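Local coordinates for protein motility-associated killing factor MakB (Vibrio cholerae serotype O1, PDB 6W1W) that is one component of a three-component cytotoxin that is structurally similar to alpha-pore-forming toxins, and probably contributes to damage of target-cell membranes, at residues Ala12-Thr17 against Ile326-Val330; Ile26-Thr32 against Met269-Phe273; Gln111-Lys115 against Glu290-Asn295; Asn117-Asn122 against Leu283-Gln288; Ala124-Thr129 against Ile276-Pro281. One frame throughout, in Å; residues are numbered along the deposited sequence.

Helix 9-35, first in the chain, takes part in two contacts. Contact 1 joins its start to helix 316-333 and closes the longest loop, within which all the others lie. Contact 2 joins its later part to the end of helix 251-270. Helix 100-151 then runs antiparallel to helix 276-302 through contacts 3, 4 and 5, which lie one within another along this helix pair; each of the three crosses contact 2 in chain order. Leu114 on Trp287 couples contacts 3 and 4, Thr121 on the carbonyl of Leu280 couples 4 and 5, and Leu16 on Leu283 joins contact 1 to contact 4. Together they tie the long helical bundle from N-terminal to C-terminal helices.

Contact 1. Residues Ala12-Thr17 against Ile326-Val330; sequences ALNMLT and ISEFV
Leu13 and Ile326 mark the closest backbone approach, their CA atoms 6.9 Å apart, where two helical segments run nearly parallel at 21° with axes 10.7 Å from each other. Phe329 buries more surface here than any other residue of the two segments. Its CG lies anti to the backbone N (chi1 -180°), which sends the ring across to the surface of 12-17. Leu13 covers one ring face: CG stands over the rim side, 3.6 Å from Phe329 CG, in a CH-pi contact, and CD2 lies near Phe329 CD1. Leu16 CB comes in obliquely, 3.7 Å from Phe329 CE2. At the ring edge, near its plane, Thr17 OG1 is 3.3 Å from Phe329 CZ. That hydroxyl is engaged within its own helix, donating to Leu13 O at 3.2 Å, an oxygen that also receives Thr17 N. The pairing joins helix 9-35 to helix 316-333, consistent with a bundle like that of alpha-pore-forming toxins, and helices 69-90 and 183-187 add Phe80, Ile77 and Leu186 around it. On the other flank of Leu13, its CD1 meets Ile326 CG1 at 3.8 Å. Ile326 extends on to CD1, which touches Ala12 CB at 3.7 Å. Further along, Leu16 CG and Val330 CG2 meet with their side chains at about a right angle, and Leu283 of helix 276-302 packs on Leu16 as well.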
# COMPACT_ATOMS: atom_id res chain seq x y z
N ALA A 12 15.78 -9.87 7.91
CA ALA A 12 14.87 -10.41 6.91
C ALA A 12 13.43 -9.99 7.17
O ALA A 12 12.73 -9.53 6.26
CB ALA A 12 14.98 -11.94 6.88
N LEU A 13 12.98 -10.11 8.43
CA LEU A 13 11.59 -9.82 8.77
C LEU A 13 11.25 -8.34 8.62
O LEU A 13 10.07 -8.00 8.44
CB LEU A 13 11.29 -10.28 10.19
CG LEU A 13 10.69 -11.68 10.33
CD1 LEU A 13 11.53 -12.72 9.59
CD2 LEU A 13 10.55 -12.06 11.80
N ASN A 14 12.24 -7.46 8.69
CA ASN A 14 11.97 -6.04 8.44
C ASN A 14 11.73 -5.78 6.96
O ASN A 14 10.87 -4.96 6.60
CB ASN A 14 13.12 -5.19 8.96
CG ASN A 14 13.25 -5.24 10.47
OD1 ASN A 14 12.67 -6.11 11.13
ND2 ASN A 14 14.02 -4.32 11.04
N MSE A 15 12.47 -6.46 6.09
CA MSE A 15 12.31 -6.28 4.65
C MSE A 15 11.00 -6.91 4.18
O MSE A 15 10.39 -6.44 3.22
CB MSE A 15 13.48 -6.89 3.88
CG MSE A 15 14.83 -6.33 4.30
SE MSE A 15 16.23 -6.68 2.99
CE MSE A 15 17.76 -5.98 3.99
N LEU A 16 10.58 -7.98 4.86
CA LEU A 16 9.24 -8.52 4.61
C LEU A 16 8.17 -7.52 5.01
O LEU A 16 7.17 -7.34 4.29
CB LEU A 16 9.05 -9.83 5.37
CG LEU A 16 9.27 -11.14 4.60
CD1 LEU A 16 8.78 -11.02 3.16
CD2 LEU A 16 10.73 -11.58 4.65
N THR A 17 8.34 -6.85 6.15
CA THR A 17 7.35 -5.87 6.58
C THR A 17 7.34 -4.65 5.65
O THR A 17 6.27 -4.13 5.33
CB THR A 17 7.63 -5.45 8.02
OG1 THR A 17 7.28 -6.53 8.90
CG2 THR A 17 6.83 -4.21 8.40
N ILE A 326 11.03 -17.54 9.38
CA ILE A 326 10.64 -16.63 8.31
C ILE A 326 9.36 -17.12 7.63
O ILE A 326 8.48 -16.33 7.30
CB ILE A 326 11.79 -16.45 7.31
CG1 ILE A 326 13.01 -15.86 8.01
CG2 ILE A 326 11.36 -15.56 6.15
CD1 ILE A 326 14.14 -15.51 7.08
N SER A 327 9.24 -18.44 7.44
CA SER A 327 8.03 -18.98 6.83
C SER A 327 6.82 -18.74 7.73
O SER A 327 5.72 -18.47 7.24
CB SER A 327 8.20 -20.47 6.54
OG SER A 327 7.08 -20.97 5.82
N GLU A 328 7.02 -18.81 9.05
CA GLU A 328 5.92 -18.54 9.97
C GLU A 328 5.55 -17.06 9.99
O GLU A 328 4.38 -16.73 10.21
CB GLU A 328 6.28 -19.03 11.37
CG GLU A 328 6.22 -20.54 11.53
CD GLU A 328 6.75 -21.01 12.88
OE1 GLU A 328 6.89 -20.18 13.80
OE2 GLU A 328 7.03 -22.22 13.02
N PHE A 329 6.52 -16.17 9.77
CA PHE A 329 6.19 -14.75 9.70
C PHE A 329 5.38 -14.43 8.45
O PHE A 329 4.51 -13.55 8.48
CB PHE A 329 7.47 -13.91 9.72
CG PHE A 329 7.22 -12.43 9.65
CD1 PHE A 329 6.93 -11.71 10.80
CD2 PHE A 329 7.26 -11.75 8.44
CE1 PHE A 329 6.69 -10.35 10.74
CE2 PHE A 329 7.02 -10.39 8.39
CZ PHE A 329 6.74 -9.69 9.54
N VAL A 330 5.66 -15.12 7.35
CA VAL A 330 4.93 -14.85 6.11
C VAL A 330 3.51 -15.41 6.19
O VAL A 330 2.58 -14.84 5.61
CB VAL A 330 5.72 -15.40 4.91
CG1 VAL A 330 4.95 -15.22 3.62
CG2 VAL A 330 7.08 -14.71 4.80

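Contact 2. Residues Ile26-Thr32 against Met269-Phe273; sequences ISNYDAT and MSEEF
Tyr29 and Phe273 form an aromatic pair where the end of helix 251-270, turning through a type I beta turn from Ser270 to Phe273, is packed on a kinked part of helix 9-35. The pair is an offset edge-to-face one: the edge of Phe273 points at the face of Tyr29, with centroids 5.7 Å apart and planes at 90°. The nearest atoms are Tyr29 CD2 and Phe273 CE1. A trans first torsion (chi1 175°) swings the Tyr29 ring across. The Phe273 ring is itself covered on one face by Ile26, whose CG1 sits over the centre, 3.4 Å from the ring centroid and 8° off its normal. Beyond CG1, Ile26 CD1 reaches Glu272 O at 3.4 Å and also meets Glu272 CB. Met269 lies at the edge of the Tyr29 ring, CB 3.9 Å from Tyr29 CD1 and SD beside the same edge. Its first two torsions carry SD to Thr32 OG1, 3.8 Å away, and the bend at chi3 turns CE toward Thr32 CG2. Thr32 OG1 has two carbonyl partners, Asn28 O at 2.7 Å and Ala215 O of strand 209-220. Ser270 OG lies close to Tyr29 CE1 and CZ, but its firm polar partner is Glu139 OE2 of helix 100-151, to which Tyr29 OH also makes a weak bond. Leu58 and Met62 of helix 46-66 also touch Tyr29. An edge-to-face pair and a Met-aromatic contact thus combine in mostly buried packing where the helical bundle meets the beta-sheet.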
# COMPACT_ATOMS: atom_id res chain seq x y z
N ILE A 26 -0.46 0.79 -0.98
CA ILE A 26 -0.75 0.79 -2.40
C ILE A 26 -2.07 0.08 -2.70
O ILE A 26 -2.84 0.52 -3.56
CB ILE A 26 0.42 0.14 -3.17
CG1 ILE A 26 1.46 1.19 -3.60
CG2 ILE A 26 -0.06 -0.68 -4.37
CD1 ILE A 26 2.08 1.99 -2.48
N SER A 27 -2.35 -1.00 -1.97
CA SER A 27 -3.52 -1.83 -2.25
C SER A 27 -4.83 -1.09 -2.02
O SER A 27 -5.87 -1.52 -2.54
CB SER A 27 -3.48 -3.10 -1.41
OG SER A 27 -3.57 -2.80 -0.02
N ASN A 28 -4.82 -0.01 -1.25
CA ASN A 28 -6.03 0.77 -1.04
C ASN A 28 -6.04 2.07 -1.84
O ASN A 28 -7.06 2.77 -1.85
CB ASN A 28 -6.21 1.06 0.46
CG ASN A 28 -6.74 -0.14 1.22
OD1 ASN A 28 -7.94 -0.44 1.16
ND2 ASN A 28 -5.86 -0.84 1.92
N TYR A 29 -4.95 2.39 -2.54
CA TYR A 29 -5.02 3.43 -3.56
C TYR A 29 -5.97 3.01 -4.67
O TYR A 29 -6.64 3.86 -5.28
CB TYR A 29 -3.64 3.74 -4.13
CG TYR A 29 -3.66 4.73 -5.27
CD1 TYR A 29 -3.64 6.10 -5.02
CD2 TYR A 29 -3.69 4.31 -6.59
CE1 TYR A 29 -3.67 7.02 -6.06
CE2 TYR A 29 -3.71 5.21 -7.64
CZ TYR A 29 -3.70 6.57 -7.36
OH TYR A 29 -3.71 7.48 -8.39
N ASP A 30 -6.03 1.71 -4.95
CA ASP A 30 -7.05 1.19 -5.85
C ASP A 30 -8.44 1.43 -5.28
O ASP A 30 -9.29 2.05 -5.92
CB ASP A 30 -6.81 -0.30 -6.10
CG ASP A 30 -7.98 -0.98 -6.79
OD1 ASP A 30 -8.31 -0.59 -7.93
OD2 ASP A 30 -8.57 -1.89 -6.18
N ALA A 31 -8.68 0.96 -4.05
CA ALA A 31 -9.98 1.12 -3.41
C ALA A 31 -10.39 2.59 -3.34
O ALA A 31 -11.56 2.93 -3.55
CB ALA A 31 -9.96 0.51 -2.01
N THR A 32 -9.43 3.47 -3.04
CA THR A 32 -9.71 4.90 -3.09
C THR A 32 -10.16 5.32 -4.49
O THR A 32 -11.06 6.16 -4.64
CB THR A 32 -8.46 5.70 -2.67
OG1 THR A 32 -8.00 5.25 -1.39
CG2 THR A 32 -8.76 7.20 -2.62
N MET A 269 -0.72 10.13 -2.06
CA MET A 269 -0.92 8.69 -1.90
C MET A 269 -0.08 7.91 -2.90
O MET A 269 0.50 6.87 -2.56
CB MET A 269 -2.40 8.35 -2.05
CG MET A 269 -2.89 7.19 -1.20
SD MET A 269 -4.70 7.06 -1.24
CE MET A 269 -5.19 8.79 -1.17
N SER A 270 -0.02 8.39 -4.16
CA SER A 270 0.72 7.67 -5.18
C SER A 270 2.22 7.69 -4.92
O SER A 270 2.92 6.75 -5.31
CB SER A 270 0.43 8.26 -6.56
OG SER A 270 -0.88 7.93 -6.99
N GLU A 271 2.74 8.74 -4.27
CA GLU A 271 4.17 8.80 -4.00
C GLU A 271 4.62 7.72 -3.02
O GLU A 271 5.83 7.56 -2.82
CB GLU A 271 4.56 10.18 -3.47
CG GLU A 271 4.16 11.34 -4.38
CD GLU A 271 4.84 11.31 -5.74
OE1 GLU A 271 5.83 10.56 -5.92
OE2 GLU A 271 4.38 12.05 -6.64
N GLU A 272 3.70 6.98 -2.41
CA GLU A 272 4.06 5.81 -1.63
C GLU A 272 4.43 4.62 -2.50
O GLU A 272 5.03 3.66 -2.00
CB GLU A 272 2.91 5.42 -0.69
CG GLU A 272 2.50 6.54 0.28
CD GLU A 272 3.66 7.02 1.15
OE1 GLU A 272 4.32 6.18 1.79
OE2 GLU A 272 3.90 8.25 1.19
N PHE A 273 4.10 4.67 -3.80
CA PHE A 273 4.60 3.66 -4.73
C PHE A 273 6.12 3.69 -4.82
O PHE A 273 6.76 2.64 -4.95
CB PHE A 273 4.00 3.88 -6.13
CG PHE A 273 2.59 3.38 -6.29
CD1 PHE A 273 1.51 4.18 -5.93
CD2 PHE A 273 2.34 2.13 -6.84
CE1 PHE A 273 0.21 3.74 -6.10
CE2 PHE A 273 1.04 1.68 -7.00
CZ PHE A 273 -0.03 2.48 -6.63

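Contact 3. Residues Gln111-Lys115 against Glu290-Asn295; sequences QKTLK and ELDKVN
Leu114 and Leu291 sit at the heart of an antiparallel helix pair in the bundle, where helix 100-151 runs against helix 276-302. The segments approach at 159° with axes 9.8 Å apart, and the CA atoms of Leu114 and Leu291 are 6.1 Å from each other. Leu114 is inserted between successive turns. Its CD1 lies 3.6 Å from Leu291 CA and equally near Val294 CG2, meeting that valine tip to tip, while CD2 turns to the aliphatic part of Glu290, 4.0 Å from CG. The same CD2 packs on Trp287, one turn back on helix 276-302, and Tyr83 of helix 69-90 adds a further wall. Toward the more exposed flank, Gln111 crosses Leu291 at a slant, with CG 3.8 Å from Leu291 CD1. Lys115 also passes over this leucine on an oblique course, its bend at chi4 leaving NZ 4.2 Å from Leu291 CD1. Within its own helix Glu290 OE1 makes a salt bridge with Lys293 NZ at 3.0 Å, the amine arriving from the syn side but 34° out of the carboxylate plane.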
# COMPACT_ATOMS: atom_id res chain seq x y z
N GLN A 111 19.21 -24.07 -5.89
CA GLN A 111 19.73 -23.09 -6.84
C GLN A 111 18.71 -22.75 -7.92
O GLN A 111 18.59 -21.59 -8.33
CB GLN A 111 21.03 -23.61 -7.46
CG GLN A 111 21.62 -22.71 -8.52
CD GLN A 111 22.62 -23.44 -9.38
OE1 GLN A 111 23.80 -23.09 -9.42
NE2 GLN A 111 22.17 -24.49 -10.06
N LYS A 112 17.97 -23.75 -8.39
CA LYS A 112 16.91 -23.48 -9.36
C LYS A 112 15.80 -22.67 -8.71
O LYS A 112 15.35 -21.65 -9.26
CB LYS A 112 16.36 -24.78 -9.94
CG LYS A 112 15.38 -24.58 -11.09
CD LYS A 112 14.84 -25.91 -11.62
CE LYS A 112 13.82 -26.52 -10.67
NZ LYS A 112 12.61 -25.66 -10.52
N THR A 113 15.35 -23.09 -7.52
CA THR A 113 14.27 -22.38 -6.84
C THR A 113 14.70 -20.96 -6.46
O THR A 113 13.92 -20.01 -6.60
CB THR A 113 13.82 -23.15 -5.60
OG1 THR A 113 13.60 -24.52 -5.96
CG2 THR A 113 12.53 -22.57 -5.04
N LEU A 114 15.94 -20.81 -6.00
CA LEU A 114 16.46 -19.47 -5.71
C LEU A 114 16.43 -18.60 -6.95
O LEU A 114 15.93 -17.47 -6.91
CB LEU A 114 17.89 -19.57 -5.16
CG LEU A 114 18.01 -19.75 -3.65
CD1 LEU A 114 19.43 -20.14 -3.28
CD2 LEU A 114 17.62 -18.48 -2.93
N LYS A 115 16.95 -19.11 -8.07
CA LYS A 115 16.95 -18.36 -9.32
C LYS A 115 15.54 -17.94 -9.72
O LYS A 115 15.32 -16.81 -10.17
CB LYS A 115 17.59 -19.18 -10.44
CG LYS A 115 19.10 -19.02 -10.59
CD LYS A 115 19.65 -19.97 -11.66
CE LYS A 115 21.07 -19.61 -12.12
NZ LYS A 115 22.12 -19.83 -11.08
N GLU A 290 21.72 -14.88 -1.12
CA GLU A 290 21.43 -16.24 -0.67
C GLU A 290 21.80 -17.26 -1.73
O GLU A 290 22.26 -18.36 -1.42
CB GLU A 290 19.95 -16.36 -0.30
CG GLU A 290 19.59 -17.65 0.41
CD GLU A 290 20.31 -17.80 1.73
OE1 GLU A 290 20.47 -16.79 2.44
OE2 GLU A 290 20.73 -18.94 2.05
N LEU A 291 21.59 -16.91 -3.00
CA LEU A 291 22.06 -17.75 -4.10
C LEU A 291 23.58 -17.77 -4.16
O LEU A 291 24.18 -18.81 -4.45
CB LEU A 291 21.47 -17.26 -5.42
CG LEU A 291 22.09 -17.77 -6.72
CD1 LEU A 291 21.70 -19.22 -6.98
CD2 LEU A 291 21.68 -16.87 -7.87
N ASP A 292 24.22 -16.63 -3.89
CA ASP A 292 25.68 -16.60 -3.85
C ASP A 292 26.24 -17.60 -2.84
O ASP A 292 27.34 -18.11 -3.03
CB ASP A 292 26.18 -15.19 -3.51
CG ASP A 292 25.72 -14.15 -4.50
OD1 ASP A 292 25.09 -14.53 -5.51
OD2 ASP A 292 25.99 -12.95 -4.28
N LYS A 293 25.49 -17.89 -1.78
CA LYS A 293 25.95 -18.88 -0.81
C LYS A 293 25.84 -20.29 -1.37
O LYS A 293 26.77 -21.09 -1.22
CB LYS A 293 25.15 -18.76 0.50
CG LYS A 293 25.26 -17.42 1.19
CD LYS A 293 24.35 -17.38 2.41
CE LYS A 293 24.12 -15.96 2.90
NZ LYS A 293 22.99 -15.90 3.88
N VAL A 294 24.72 -20.62 -2.02
CA VAL A 294 24.57 -21.97 -2.55
C VAL A 294 25.43 -22.18 -3.79
O VAL A 294 25.75 -23.32 -4.12
CB VAL A 294 23.10 -22.29 -2.85
CG1 VAL A 294 22.23 -21.89 -1.68
CG2 VAL A 294 22.65 -21.61 -4.12
N ASN A 295 25.81 -21.11 -4.49
CA ASN A 295 26.73 -21.25 -5.61
C ASN A 295 28.12 -21.63 -5.11
O ASN A 295 28.73 -22.58 -5.61
CB ASN A 295 26.79 -19.97 -6.44
CG ASN A 295 25.67 -19.87 -7.46
OD1 ASN A 295 25.05 -20.87 -7.82
ND2 ASN A 295 25.41 -18.66 -7.94

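Contact 4. Residues Asn117-Asn122 against Leu283-Gln288; sequences NITLTN and LSLLWQ
The indole of Trp287 carries Asn117 over one face. Asn117 CB stands above the five-membered ring, 3.7 Å from its centroid and only 10° off the normal, in a CH-pi contact. The amide continues over the six-membered ring, with ND2 3.4 Å from Trp287 CH2 and the amide plane turned 47° from the ring. Thr121 OG1 comes up obliquely near Trp287 CD1 and NE1, the two side chains crossing at about a right angle. Phe80 and Tyr83 of helix 69-90 also meet the indole, Tyr83 edge-to-face. These groups sit between antiparallel helices whose segments run at 164° with axes 8.8 Å apart, a close pairing that a small residue permits: Ser284 faces Ile118, with CA atoms 5.3 Å from each other, and Thr121 CG2 fits against Ser284 CB at 3.6 Å. Ile118 packs next to it, CB against Trp287 CB. Its trans CG1 takes the chain slantwise over Gln288 and brings CD1 to Gln288 OE1. At the outer margin Ser284 OG gives a weak hydrogen bond, 3.2 Å, to Asn122 OD1. Thr121 OG1 donates to Asn117 O within its own helix, so that hydroxyl contributes to the indole wall without spending its proton across the contact. One weak bond is the sole hydrogen bond between the segments; the pairing probably rests mainly on apolar packing and on burial of the indole.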
# COMPACT_ATOMS: atom_id res chain seq x y z
N ASN A 117 12.97 -17.40 -7.70
CA ASN A 117 12.44 -16.42 -6.77
C ASN A 117 12.98 -15.03 -7.06
O ASN A 117 12.23 -14.05 -7.06
CB ASN A 117 12.75 -16.83 -5.33
CG ASN A 117 11.88 -17.98 -4.85
OD1 ASN A 117 10.85 -18.29 -5.45
ND2 ASN A 117 12.30 -18.62 -3.76
N ILE A 118 14.28 -14.91 -7.32
CA ILE A 118 14.86 -13.60 -7.60
C ILE A 118 14.36 -13.05 -8.93
O ILE A 118 14.12 -11.85 -9.07
CB ILE A 118 16.40 -13.65 -7.54
CG1 ILE A 118 17.01 -12.42 -8.20
CG2 ILE A 118 16.93 -14.90 -8.19
CD1 ILE A 118 18.52 -12.38 -8.11
N THR A 119 14.16 -13.92 -9.93
CA THR A 119 13.62 -13.46 -11.20
C THR A 119 12.21 -12.91 -11.03
O THR A 119 11.94 -11.75 -11.38
CB THR A 119 13.65 -14.60 -12.22
OG1 THR A 119 14.99 -14.79 -12.70
CG2 THR A 119 12.74 -14.29 -13.40
N LEU A 120 11.30 -13.71 -10.48
CA LEU A 120 9.91 -13.28 -10.34
C LEU A 120 9.76 -12.10 -9.38
O LEU A 120 8.71 -11.46 -9.38
CB LEU A 120 9.05 -14.46 -9.88
CG LEU A 120 8.48 -15.39 -10.96
CD1 LEU A 120 7.68 -14.60 -11.99
CD2 LEU A 120 9.58 -16.21 -11.63
N THR A 121 10.78 -11.81 -8.57
CA THR A 121 10.75 -10.60 -7.75
C THR A 121 11.07 -9.37 -8.59
O THR A 121 10.35 -8.36 -8.54
CB THR A 121 11.74 -10.71 -6.59
OG1 THR A 121 11.27 -11.68 -5.64
CG2 THR A 121 11.89 -9.36 -5.89
N ASN A 122 12.14 -9.43 -9.39
CA ASN A 122 12.52 -8.29 -10.22
C ASN A 122 11.47 -8.00 -11.29
O ASN A 122 11.34 -6.85 -11.72
CB ASN A 122 13.88 -8.54 -10.87
CG ASN A 122 15.01 -8.51 -9.86
OD1 ASN A 122 14.91 -7.84 -8.83
ND2 ASN A 122 16.08 -9.24 -10.15
N LEU A 283 14.43 -6.93 -1.25
CA LEU A 283 13.95 -8.30 -1.13
C LEU A 283 14.57 -9.20 -2.19
O LEU A 283 14.89 -10.37 -1.92
CB LEU A 283 12.42 -8.34 -1.23
CG LEU A 283 11.77 -9.65 -0.78
CD1 LEU A 283 11.35 -9.55 0.68
CD2 LEU A 283 10.60 -10.03 -1.68
N SER A 284 14.75 -8.68 -3.40
CA SER A 284 15.46 -9.44 -4.43
C SER A 284 16.91 -9.68 -4.03
O SER A 284 17.43 -10.79 -4.21
CB SER A 284 15.39 -8.71 -5.78
OG SER A 284 16.69 -8.50 -6.31
N LEU A 285 17.56 -8.67 -3.47
CA LEU A 285 18.92 -8.84 -2.96
C LEU A 285 18.98 -9.90 -1.88
O LEU A 285 20.02 -10.55 -1.70
CB LEU A 285 19.47 -7.51 -2.44
CG LEU A 285 20.86 -7.53 -1.81
CD1 LEU A 285 21.92 -7.96 -2.82
CD2 LEU A 285 21.21 -6.18 -1.21
N LEU A 286 17.88 -10.10 -1.14
CA LEU A 286 17.85 -11.14 -0.12
C LEU A 286 18.04 -12.52 -0.74
O LEU A 286 18.83 -13.34 -0.25
CB LEU A 286 16.54 -11.08 0.67
CG LEU A 286 16.45 -12.17 1.74
CD1 LEU A 286 17.66 -12.06 2.64
CD2 LEU A 286 15.17 -12.05 2.54
N TRP A 287 17.30 -12.80 -1.82
CA TRP A 287 17.51 -14.05 -2.55
C TRP A 287 18.87 -14.08 -3.23
O TRP A 287 19.50 -15.15 -3.32
CB TRP A 287 16.42 -14.24 -3.60
CG TRP A 287 15.02 -14.38 -3.08
CD1 TRP A 287 13.97 -13.54 -3.34
CD2 TRP A 287 14.50 -15.43 -2.27
NE1 TRP A 287 12.84 -14.00 -2.72
CE2 TRP A 287 13.13 -15.16 -2.06
CE3 TRP A 287 15.06 -16.57 -1.69
CZ2 TRP A 287 12.32 -15.99 -1.29
CZ3 TRP A 287 14.25 -17.39 -0.92
CH2 TRP A 287 12.90 -17.09 -0.73
N GLN A 288 19.35 -12.93 -3.71
CA GLN A 288 20.56 -12.90 -4.53
C GLN A 288 21.77 -13.37 -3.74
O GLN A 288 22.40 -14.38 -4.09
CB GLN A 288 20.77 -11.50 -5.10
CG GLN A 288 22.14 -11.27 -5.75
CD GLN A 288 22.46 -12.25 -6.86
OE1 GLN A 288 21.56 -12.78 -7.52
NE2 GLN A 288 23.74 -12.50 -7.07

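Contact 5. Residues Ala124-Thr129 against Ile276-Pro281; sequences AQQVFT and IDDSLP
Gln125 lies across from Leu280 and Pro281, reaching between antiparallel helices 100-151 and 276-302. Its CB starts 4.0 Å from Leu280 CD1, a methyl group that also rests against Gln125 CA. From there the chain heads away from its own backbone N (chi1 -171°) and stays fully extended, which carries the amide to the proline ring at about a right angle. There CD meets Pro281 CD at 3.6 Å. OE1 touches the same carbon at 3.3 Å and passes near Pro281 CG, while NE2 lies beside Pro281 CD and CB. The helix is kinked at this proline, whose N, having no hydrogen, makes no bond to the preceding turn. Inward, Phe128 sets its ring edge against Ile276, with CD1 3.8 Å from CG2, and Leu280 CD1 approaches obliquely. Phe23 of helix 9-35 meets the Phe128 ring edge-to-face, and Ile72 and Ile76 of helix 69-90 pack on Ala124 and Leu280, closing this part of the bundle core. At the outer side Thr129 OG1 comes within 3.7 Å of Asp277 OD1 but donates instead to Gln125 O at 2.7 Å. That carbonyl oxygen also takes Thr129 N, the two donors arriving from opposite faces of its plane. No hydrogen bond joins the two segments. Apolar carbons form the inner seam, and polar groups at the outer side pass each other without a direct bond, which suggests that shape and burial carry most of the contact.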
# COMPACT_ATOMS: atom_id res chain seq x y z
N ALA A 124 8.26 -8.48 -10.61
CA ALA A 124 7.20 -7.84 -9.84
C ALA A 124 7.48 -6.37 -9.62
O ALA A 124 6.54 -5.57 -9.48
CB ALA A 124 7.03 -8.54 -8.49
N GLN A 125 8.76 -5.98 -9.57
CA GLN A 125 9.09 -4.58 -9.36
C GLN A 125 8.76 -3.74 -10.59
O GLN A 125 8.45 -2.55 -10.46
CB GLN A 125 10.57 -4.43 -9.00
CG GLN A 125 10.97 -3.03 -8.55
CD GLN A 125 12.45 -2.91 -8.28
OE1 GLN A 125 12.94 -1.85 -7.90
NE2 GLN A 125 13.18 -4.01 -8.46
N GLN A 126 8.82 -4.33 -11.79
CA GLN A 126 8.56 -3.57 -13.00
C GLN A 126 7.07 -3.34 -13.21
O GLN A 126 6.68 -2.35 -13.84
CB GLN A 126 9.16 -4.28 -14.20
CG GLN A 126 10.67 -4.46 -14.13
CD GLN A 126 11.17 -5.50 -15.11
OE1 GLN A 126 12.37 -5.65 -15.33
NE2 GLN A 126 10.24 -6.24 -15.70
N VAL A 127 6.22 -4.23 -12.68
CA VAL A 127 4.78 -4.03 -12.80
C VAL A 127 4.35 -2.80 -12.02
O VAL A 127 3.52 -2.02 -12.48
CB VAL A 127 4.03 -5.30 -12.34
CG1 VAL A 127 2.54 -5.12 -12.56
CG2 VAL A 127 4.55 -6.51 -13.09
N PHE A 128 4.90 -2.61 -10.81
CA PHE A 128 4.56 -1.43 -10.03
C PHE A 128 5.13 -0.16 -10.65
O PHE A 128 4.48 0.89 -10.63
CB PHE A 128 5.05 -1.60 -8.59
CG PHE A 128 4.24 -2.57 -7.78
CD1 PHE A 128 4.78 -3.18 -6.66
CD2 PHE A 128 2.94 -2.88 -8.14
CE1 PHE A 128 4.04 -4.08 -5.91
CE2 PHE A 128 2.19 -3.78 -7.40
CZ PHE A 128 2.74 -4.38 -6.29
N THR A 129 6.34 -0.23 -11.20
CA THR A 129 6.93 0.95 -11.83
C THR A 129 6.10 1.42 -13.01
O THR A 129 6.07 2.62 -13.31
CB THR A 129 8.36 0.65 -12.27
OG1 THR A 129 9.07 0.01 -11.20
CG2 THR A 129 9.09 1.93 -12.63
N ILE A 276 8.46 1.29 -3.04
CA ILE A 276 8.64 -0.07 -3.54
C ILE A 276 9.97 -0.19 -4.28
O ILE A 276 10.65 -1.22 -4.18
CB ILE A 276 7.45 -0.47 -4.44
CG1 ILE A 276 6.39 -1.22 -3.63
CG2 ILE A 276 7.91 -1.31 -5.63
CD1 ILE A 276 6.87 -2.54 -3.09
N ASP A 277 10.38 0.86 -4.98
CA ASP A 277 11.65 0.88 -5.69
C ASP A 277 12.86 0.81 -4.75
O ASP A 277 13.99 0.87 -5.24
CB ASP A 277 11.74 2.12 -6.57
CG ASP A 277 10.76 2.08 -7.73
OD1 ASP A 277 9.92 1.16 -7.76
OD2 ASP A 277 10.83 2.97 -8.61
N ASP A 278 12.64 0.69 -3.44
CA ASP A 278 13.69 0.43 -2.47
C ASP A 278 13.49 -0.85 -1.68
O ASP A 278 14.47 -1.46 -1.26
CB ASP A 278 13.82 1.61 -1.49
CG ASP A 278 14.28 2.89 -2.16
OD1 ASP A 278 15.31 2.86 -2.88
OD2 ASP A 278 13.61 3.93 -1.97
N SER A 279 12.24 -1.26 -1.46
CA SER A 279 11.93 -2.44 -0.65
C SER A 279 11.96 -3.73 -1.46
O SER A 279 12.53 -4.73 -1.01
CB SER A 279 10.56 -2.27 0.01
OG SER A 279 9.53 -2.10 -0.96
N LEU A 280 11.34 -3.74 -2.64
CA LEU A 280 11.40 -4.93 -3.49
C LEU A 280 12.81 -5.27 -3.94
O LEU A 280 13.19 -6.45 -3.86
CB LEU A 280 10.45 -4.77 -4.69
CG LEU A 280 9.05 -5.37 -4.50
CD1 LEU A 280 8.28 -5.40 -5.82
CD2 LEU A 280 9.13 -6.76 -3.89
N PRO A 281 13.63 -4.32 -4.43
CA PRO A 281 15.02 -4.69 -4.75
C PRO A 281 15.80 -5.20 -3.55
O PRO A 281 16.66 -6.08 -3.71
CB PRO A 281 15.62 -3.39 -5.31
CG PRO A 281 14.72 -2.31 -4.81
CD PRO A 281 13.35 -2.92 -4.78